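Local coordinates for exodeoxyribonuclease III (Methanosarcina mazei, PDB 5J8N), which probably cleaves DNA at abasic sites and degrades double-stranded DNA from its 3' ends, using magnesium or manganese ions, at residues Q54-Y59 and F74-P79. The protein carries 3 engineered substitutions. Sequence-based numbering, arbitrary orientation.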
# COMPACT_ATOMS: atom_id res chain seq x y z
N GLN A 54 11.17 14.63 -13.19
CA GLN A 54 12.33 14.22 -13.97
C GLN A 54 13.11 13.11 -13.24
O GLN A 54 13.25 13.13 -12.01
CB GLN A 54 13.26 15.42 -14.25
CG GLN A 54 13.48 16.40 -13.08
CD GLN A 54 12.22 17.18 -12.67
OE1 GLN A 54 11.53 17.77 -13.51
NE2 GLN A 54 11.90 17.17 -11.37
N GLY A 55 13.62 12.15 -14.02
CA GLY A 55 14.31 10.98 -13.51
C GLY A 55 13.36 9.89 -13.00
O GLY A 55 13.85 8.89 -12.50
N TYR A 56 12.04 10.12 -13.08
CA TYR A 56 11.05 9.07 -12.74
C TYR A 56 10.04 8.88 -13.87
O TYR A 56 9.65 9.84 -14.49
CB TYR A 56 10.26 9.38 -11.47
CG TYR A 56 11.02 9.23 -10.18
CD1 TYR A 56 11.02 8.02 -9.50
CD2 TYR A 56 11.70 10.32 -9.63
CE1 TYR A 56 11.71 7.86 -8.25
CE2 TYR A 56 12.40 10.17 -8.42
CZ TYR A 56 12.38 8.95 -7.74
OH TYR A 56 13.08 8.83 -6.55
N TYR A 57 9.68 7.64 -14.11
CA TYR A 57 8.47 7.29 -14.85
C TYR A 57 7.34 7.36 -13.85
O TYR A 57 7.53 7.04 -12.67
CB TYR A 57 8.59 5.90 -15.46
CG TYR A 57 9.69 5.82 -16.49
CD1 TYR A 57 9.43 6.12 -17.83
CD2 TYR A 57 10.99 5.45 -16.14
CE1 TYR A 57 10.43 6.08 -18.78
CE2 TYR A 57 12.01 5.40 -17.10
CZ TYR A 57 11.70 5.73 -18.41
OH TYR A 57 12.69 5.69 -19.37
N ASN A 58 6.14 7.72 -14.30
CA ASN A 58 5.02 7.64 -13.38
C ASN A 58 3.77 7.12 -14.06
O ASN A 58 3.59 7.34 -15.27
CB ASN A 58 4.74 9.02 -12.75
CG ASN A 58 4.10 9.99 -13.70
OD1 ASN A 58 2.87 10.05 -13.80
ND2 ASN A 58 4.92 10.71 -14.47
N TYR A 59 2.96 6.42 -13.26
CA TYR A 59 1.74 5.74 -13.77
C TYR A 59 0.67 5.88 -12.74
O TYR A 59 0.92 5.64 -11.56
CB TYR A 59 2.02 4.25 -14.06
CG TYR A 59 3.24 4.11 -14.95
CD1 TYR A 59 3.14 4.29 -16.31
CD2 TYR A 59 4.50 3.88 -14.40
CE1 TYR A 59 4.27 4.23 -17.12
CE2 TYR A 59 5.59 3.84 -15.20
CZ TYR A 59 5.50 3.99 -16.51
OH TYR A 59 6.62 4.00 -17.32
N PHE A 74 5.60 5.71 -9.05
CA PHE A 74 6.78 6.33 -9.66
C PHE A 74 7.96 5.38 -9.61
O PHE A 74 8.18 4.76 -8.57
CB PHE A 74 7.19 7.59 -8.88
CG PHE A 74 6.14 8.65 -8.82
CD1 PHE A 74 5.11 8.58 -7.85
CD2 PHE A 74 6.21 9.73 -9.67
CE1 PHE A 74 4.15 9.61 -7.77
CE2 PHE A 74 5.25 10.75 -9.62
CZ PHE A 74 4.23 10.67 -8.65
N SER A 75 8.74 5.29 -10.68
CA SER A 75 9.93 4.44 -10.61
C SER A 75 11.01 5.02 -11.48
O SER A 75 10.79 5.54 -12.58
CB SER A 75 9.65 2.95 -10.97
OG SER A 75 9.06 2.84 -12.23
N LYS A 76 12.24 4.83 -11.01
CA LYS A 76 13.39 5.26 -11.80
C LYS A 76 13.54 4.43 -13.08
O LYS A 76 13.95 4.96 -14.11
CB LYS A 76 14.69 5.19 -10.97
CG LYS A 76 14.68 6.16 -9.79
CD LYS A 76 16.05 6.21 -9.10
CE LYS A 76 16.02 7.15 -7.90
NZ LYS A 76 17.43 7.35 -7.39
N ASN A 77 13.22 3.14 -12.98
CA ASN A 77 13.25 2.23 -14.14
C ASN A 77 11.87 2.12 -14.79
O ASN A 77 10.86 2.14 -14.09
CB ASN A 77 13.73 0.85 -13.71
CG ASN A 77 15.22 0.82 -13.34
OD1 ASN A 77 16.00 1.66 -13.78
ND2 ASN A 77 15.59 -0.14 -12.53
N LYS A 78 11.86 1.95 -16.11
CA LYS A 78 10.60 1.80 -16.84
C LYS A 78 10.08 0.38 -16.63
O LYS A 78 10.80 -0.57 -16.82
CB LYS A 78 10.78 2.06 -18.34
CG LYS A 78 9.43 2.09 -19.07
CD LYS A 78 9.59 2.00 -20.59
CE LYS A 78 10.28 3.21 -21.13
NZ LYS A 78 10.16 3.20 -22.62
N PRO A 79 8.82 0.27 -16.22
CA PRO A 79 8.25 -1.07 -16.15
C PRO A 79 8.24 -1.79 -17.47
O PRO A 79 8.11 -1.15 -18.52
CB PRO A 79 6.79 -0.82 -15.76
CG PRO A 79 6.73 0.57 -15.24
CD PRO A 79 7.86 1.32 -15.86
O HOH W 1 15.22 7.43 -14.02
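Phe-74 lies opposite Asn-58 in a non-hydrogen-bonded pair, and its apolar ring, with no polar atom to satisfy, suits burial: Phe-74 CD2 packs obliquely against Asn-58 CB at 3.5 Å, while Leu-26 of helix 22-27 also touches it. Ser-75 and Tyr-57 form an antiparallel hydrogen-bonded pair, with N to O distances of 2.8 Å (Tyr-57 N to Ser-75 O) and 2.9 Å (Ser-75 N to Tyr-57 O). The small Ser-75 OG donates a hydrogen bond to Asn-77 O at 2.7 Å and also bonds Tyr-102 OH. The long aliphatic chain of Lys-76 runs obliquely past the Tyr-56 ring, Lys-76 CG 3.8 Å from Tyr-56 CE1, and carries NZ to His-29 O; Tyr-56 OH bonds Phe-31 O. A water donates to Lys-76 O and to Gly-55 O, where glycine readily adopts the positive phi (79°). With Tyr-57 CG anti to its carbonyl carbon (chi1 -64°), Ser-75 O and Lys-76 O lie at the ring edge and Lys-78 CB over one face toward the rim, a CH-pi contact; a serine in place of Tyr-57 would probably cost Lys-78 this aromatic platform. Compact, apolar Pro-79 meets Tyr-59 obliquely, Pro-79 CD 3.5 Å from Tyr-59 CE2. The whole is an antiparallel beta hairpin, strands 57-61 and 71-75, at one edge of a sheet in the DNase I-like fold.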